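Local coordinates for uncharacterized protein (Leishmania major, PDB 2B4W), which is of unknown function but probably folds as a five-bladed beta-propeller, as in relatives of the beta-fructosidase clan, at residues Thr43-Arg48 and Asp69-Val74; Ile159-Leu164 and Phe229-Gln234. All coordinates share one frame; numbering follows the deposited sequence.

How the contacts relate
Contact 1 (43-48 with 69-74) and contact 2 (159-164 with 229-234) lie on opposite sides of the chain's centre, with their own centres 30 Å apart and their nearest atoms about 17 Å from each other. They come in series along the chain, the first closing before the second opens, and share no sheet. Contact 1 is internal to one mixed sheet, between two strands separated by strand 59-67. Contact 2 instead joins two antiparallel sheets, one holding strand 159-164 and the other strand 223-231. The first is thus packing within a sheet and the second packing between sheets, the latter consistent with neighbouring blades of a propeller.

Contact 1: residues Thr43-Arg48 and Asp69-Val74; sequences THIYGR and DEFTAV
His44 and Phe71 mark the nearest approach of the two backbones, with their CA atoms 7.6 Å apart. The short strand segments 43-48 and 70-73 run with an angle of 66° between their N-to-C directions, and their axes approach to 8.1 Å. That spacing is too wide for direct backbone pairing, and it is filled mainly by the Phe71 ring. Ile45 lays its CG2 methyl over one face of the ring as a CH-pi contact, 4.0 Å from the centroid and 27° off the normal. The methyl is displaced from the centre, and its closest ring atom is CD1 of Phe71, 3.6 Å from Ile45 CG2. With Ile45 CG1 turned anti to the backbone N (chi1 -160°), the shorter CG2 branch is the one left facing the ring. Thr43 meets the same ring differently: its CG2 lies near the ring plane, at the edge, 4.1 Å from Phe71 CZ. Between these two methyls the ring also meets the main chain, with the carbonyl carbon His44 C 4.1 Å from Phe71 CE1. Strand 59-67 runs between the pair in the sheet, bonding through its backbone to Thr43 and Ile45 by way of Glu65 and Phe63, while strand 16-23 pairs in parallel with the far side of strand 70-73.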
# COMPACT_ATOMS: atom_id res chain seq x y z
N THR A 43 -3.55 15.71 8.07
CA THR A 43 -3.30 14.32 7.77
C THR A 43 -4.59 13.79 7.11
O THR A 43 -5.69 14.08 7.59
CB THR A 43 -2.94 13.53 9.02
OG1 THR A 43 -1.68 13.98 9.52
CG2 THR A 43 -2.78 12.04 8.72
N HIS A 44 -4.43 13.08 6.02
CA HIS A 44 -5.51 12.51 5.23
C HIS A 44 -5.19 11.05 4.90
O HIS A 44 -4.08 10.54 5.06
CB HIS A 44 -5.72 13.25 3.94
CG HIS A 44 -6.25 14.64 3.99
ND1 HIS A 44 -5.45 15.73 4.23
CD2 HIS A 44 -7.51 15.12 3.81
CE1 HIS A 44 -6.21 16.81 4.20
NE2 HIS A 44 -7.47 16.49 3.96
N ILE A 45 -6.23 10.37 4.45
CA ILE A 45 -6.09 8.99 4.01
C ILE A 45 -7.20 8.66 2.99
O ILE A 45 -8.32 9.15 3.16
CB ILE A 45 -6.10 7.99 5.17
CG1 ILE A 45 -5.48 6.67 4.75
CG2 ILE A 45 -7.48 7.76 5.77
CD1 ILE A 45 -5.24 5.63 5.82
N TYR A 46 -6.85 7.90 1.96
CA TYR A 46 -7.88 7.32 1.10
C TYR A 46 -8.25 5.93 1.62
O TYR A 46 -7.36 5.16 2.00
CB TYR A 46 -7.44 7.16 -0.35
CG TYR A 46 -7.16 8.46 -1.06
CD1 TYR A 46 -8.18 9.25 -1.59
CD2 TYR A 46 -5.84 8.88 -1.19
CE1 TYR A 46 -7.90 10.44 -2.24
CE2 TYR A 46 -5.56 10.06 -1.83
CZ TYR A 46 -6.58 10.83 -2.35
OH TYR A 46 -6.21 11.99 -2.97
N GLY A 47 -9.53 5.61 1.63
CA GLY A 47 -9.97 4.29 2.04
C GLY A 47 -10.87 3.64 1.00
O GLY A 47 -11.58 4.28 0.22
N ARG A 48 -10.81 2.32 1.04
CA ARG A 48 -11.70 1.48 0.24
C ARG A 48 -12.93 1.23 1.09
O ARG A 48 -12.81 0.74 2.22
CB ARG A 48 -11.00 0.21 -0.19
CG ARG A 48 -11.80 -0.94 -0.72
CD ARG A 48 -10.99 -2.25 -0.79
NE ARG A 48 -11.73 -3.24 -1.52
CZ ARG A 48 -11.44 -4.34 -2.14
NH1 ARG A 48 -10.23 -4.86 -2.23
NH2 ARG A 48 -12.44 -5.00 -2.74
N ASP A 69 -6.08 8.62 15.39
CA ASP A 69 -6.58 7.42 14.71
C ASP A 69 -8.07 7.52 14.37
O ASP A 69 -8.80 6.53 14.25
CB ASP A 69 -6.26 6.18 15.54
CG ASP A 69 -4.77 6.05 15.79
OD1 ASP A 69 -3.96 6.12 14.84
OD2 ASP A 69 -4.36 5.85 16.96
N GLU A 70 -8.56 8.74 14.14
CA GLU A 70 -9.91 9.06 13.73
C GLU A 70 -9.93 9.93 12.47
O GLU A 70 -9.30 10.98 12.33
CB GLU A 70 -10.70 9.79 14.82
CG GLU A 70 -12.10 10.18 14.32
CD GLU A 70 -12.75 11.11 15.33
OE1 GLU A 70 -13.03 10.64 16.46
OE2 GLU A 70 -12.99 12.29 15.04
N PHE A 71 -10.70 9.45 11.50
CA PHE A 71 -10.75 9.95 10.14
C PHE A 71 -12.17 10.18 9.67
O PHE A 71 -13.03 9.29 9.73
CB PHE A 71 -10.00 8.94 9.23
CG PHE A 71 -8.49 9.07 9.38
CD1 PHE A 71 -7.81 9.97 8.59
CD2 PHE A 71 -7.80 8.29 10.28
CE1 PHE A 71 -6.45 10.12 8.71
CE2 PHE A 71 -6.43 8.42 10.43
CZ PHE A 71 -5.77 9.33 9.63
N THR A 72 -12.45 11.39 9.18
CA THR A 72 -13.81 11.67 8.71
C THR A 72 -13.85 11.89 7.20
O THR A 72 -13.05 12.57 6.57
CB THR A 72 -14.42 12.90 9.40
OG1 THR A 72 -14.58 12.65 10.78
CG2 THR A 72 -15.82 13.16 8.90
N ALA A 73 -14.85 11.26 6.58
CA ALA A 73 -14.91 11.30 5.13
C ALA A 73 -15.08 12.73 4.66
O ALA A 73 -15.82 13.50 5.30
CB ALA A 73 -16.06 10.41 4.66
N VAL A 74 -14.42 13.09 3.57
CA VAL A 74 -14.63 14.41 3.01
C VAL A 74 -15.81 14.36 2.03
O VAL A 74 -15.73 13.57 1.08
CB VAL A 74 -13.41 14.96 2.25
CG1 VAL A 74 -13.83 16.18 1.43
CG2 VAL A 74 -12.28 15.28 3.21

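Contact 2: residues Ile159-Leu164 and Phe229-Gln234; sequences IGFVIL and FVLDPQ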
# COMPACT_ATOMS: atom_id res chain seq x y z
N ILE A 159 6.50 -10.58 -8.66
CA ILE A 159 6.64 -9.15 -8.49
C ILE A 159 7.80 -8.76 -9.40
O ILE A 159 8.89 -9.31 -9.23
CB ILE A 159 6.97 -8.64 -7.09
CG1 ILE A 159 5.81 -8.57 -6.10
CG2 ILE A 159 7.62 -7.27 -7.25
CD1 ILE A 159 6.18 -8.83 -4.65
N GLY A 160 7.49 -7.87 -10.32
CA GLY A 160 8.44 -7.36 -11.29
C GLY A 160 8.81 -5.91 -11.03
O GLY A 160 8.21 -5.23 -10.21
N PHE A 161 9.83 -5.43 -11.74
CA PHE A 161 10.36 -4.11 -11.54
C PHE A 161 11.10 -3.64 -12.79
O PHE A 161 11.96 -4.35 -13.33
CB PHE A 161 11.33 -4.08 -10.34
CG PHE A 161 11.95 -2.71 -10.15
CD1 PHE A 161 11.25 -1.71 -9.49
CD2 PHE A 161 13.21 -2.40 -10.59
CE1 PHE A 161 11.80 -0.46 -9.32
CE2 PHE A 161 13.75 -1.14 -10.46
CZ PHE A 161 13.04 -0.15 -9.81
N VAL A 162 10.76 -2.43 -13.20
CA VAL A 162 11.46 -1.75 -14.28
C VAL A 162 11.63 -0.26 -14.02
O VAL A 162 10.78 0.47 -13.50
CB VAL A 162 10.73 -1.96 -15.62
CG1 VAL A 162 9.44 -1.15 -15.64
CG2 VAL A 162 11.66 -1.59 -16.77
N ILE A 163 12.81 0.23 -14.38
CA ILE A 163 13.03 1.66 -14.23
C ILE A 163 12.61 2.42 -15.48
O ILE A 163 13.15 2.11 -16.55
CB ILE A 163 14.52 1.97 -13.98
CG1 ILE A 163 15.09 1.34 -12.71
CG2 ILE A 163 14.75 3.47 -14.03
CD1 ILE A 163 16.59 1.38 -12.59
N LEU A 164 11.71 3.39 -15.38
CA LEU A 164 11.37 4.17 -16.58
C LEU A 164 11.91 5.60 -16.49
O LEU A 164 12.30 6.01 -15.40
CB LEU A 164 9.86 4.22 -16.77
CG LEU A 164 9.03 2.96 -16.88
CD1 LEU A 164 7.55 3.33 -16.95
CD2 LEU A 164 9.41 2.13 -18.09
N PHE A 229 11.04 -5.57 2.31
CA PHE A 229 12.32 -5.91 1.75
C PHE A 229 12.97 -4.66 1.17
O PHE A 229 12.33 -3.61 1.00
CB PHE A 229 12.20 -6.98 0.66
CG PHE A 229 11.28 -6.57 -0.48
CD1 PHE A 229 9.92 -6.84 -0.37
CD2 PHE A 229 11.75 -5.92 -1.60
CE1 PHE A 229 9.07 -6.45 -1.39
CE2 PHE A 229 10.91 -5.51 -2.61
CZ PHE A 229 9.56 -5.81 -2.49
N VAL A 230 14.26 -4.81 0.85
CA VAL A 230 14.96 -3.70 0.21
C VAL A 230 15.45 -4.20 -1.14
O VAL A 230 15.93 -5.33 -1.25
CB VAL A 230 16.12 -3.17 1.06
CG1 VAL A 230 16.92 -2.09 0.35
CG2 VAL A 230 15.58 -2.61 2.37
N LEU A 231 15.28 -3.31 -2.11
CA LEU A 231 15.64 -3.54 -3.48
C LEU A 231 16.80 -2.65 -3.89
O LEU A 231 16.76 -1.45 -3.65
CB LEU A 231 14.46 -3.23 -4.43
CG LEU A 231 14.92 -3.04 -5.88
CD1 LEU A 231 15.24 -4.40 -6.47
CD2 LEU A 231 13.89 -2.30 -6.72
N ASP A 232 17.78 -3.27 -4.54
CA ASP A 232 18.76 -2.44 -5.23
C ASP A 232 18.32 -2.29 -6.68
O ASP A 232 18.31 -3.28 -7.40
CB ASP A 232 20.16 -3.02 -5.12
CG ASP A 232 21.22 -2.07 -5.63
OD1 ASP A 232 21.13 -1.68 -6.82
OD2 ASP A 232 22.12 -1.73 -4.84
N PRO A 233 17.97 -1.07 -7.08
CA PRO A 233 17.29 -0.86 -8.36
C PRO A 233 18.24 -1.14 -9.52
O PRO A 233 17.80 -1.27 -10.67
CB PRO A 233 16.86 0.61 -8.31
CG PRO A 233 17.66 1.26 -7.25
CD PRO A 233 18.22 0.19 -6.37
N GLN A 234 19.53 -1.25 -9.22
CA GLN A 234 20.51 -1.51 -10.27
C GLN A 234 20.91 -2.98 -10.35
O GLN A 234 20.77 -3.64 -11.38
CB GLN A 234 21.73 -0.63 -10.03
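Leu231 and Phe161 make the central CH-pi contact. The CD2 methyl of Leu231 sits almost exactly over the middle of the Phe161 ring, 3.6 Å from its centroid and only 3° off the normal, so all six ring carbons lie at nearly the same distance from it. Phe161 reaches this position with CG anti to its own backbone N (chi1 177°), carrying the ring out from strand 159-164 toward the other segment.

Apolar packing extends the contact past the end of strand 223-231. Pro233 comes alongside Phe161, both side chains pointing the same way, with Pro233 CB 4.2 Å from Phe161 CE2. Two residues further along its strand, Ile163 touches the proline ring more loosely, 4.4 Å from CD1 of Ile163 to CB of Pro233.

The same methyl also makes a van der Waals contact with a backbone oxygen, Ile163 CD1 lying 3.5 Å from Pro233 O.

Polar interactions shape the turn that follows strand 223-231. Asp232 folds back to form an Asx turn: its OD1 accepts from Gln234 N at 2.9 Å, with an N-H...O angle of 148° and the anti lone pair receiving the bond. Ser235 N is a second donor to this oxygen, so two backbone amides grip it and restrain the carboxylate where the chain leaves the strand. Arg236 NH1 also bonds to Phe161 O, tying the same loop to the opposing strand.

Leu181 touches both Phe161 and Leu231, and Phe148 meets the Phe161 ring, so the side chains belong to a wider apolar layer between two antiparallel sheets, consistent with neighbouring blades packing in a beta-propeller.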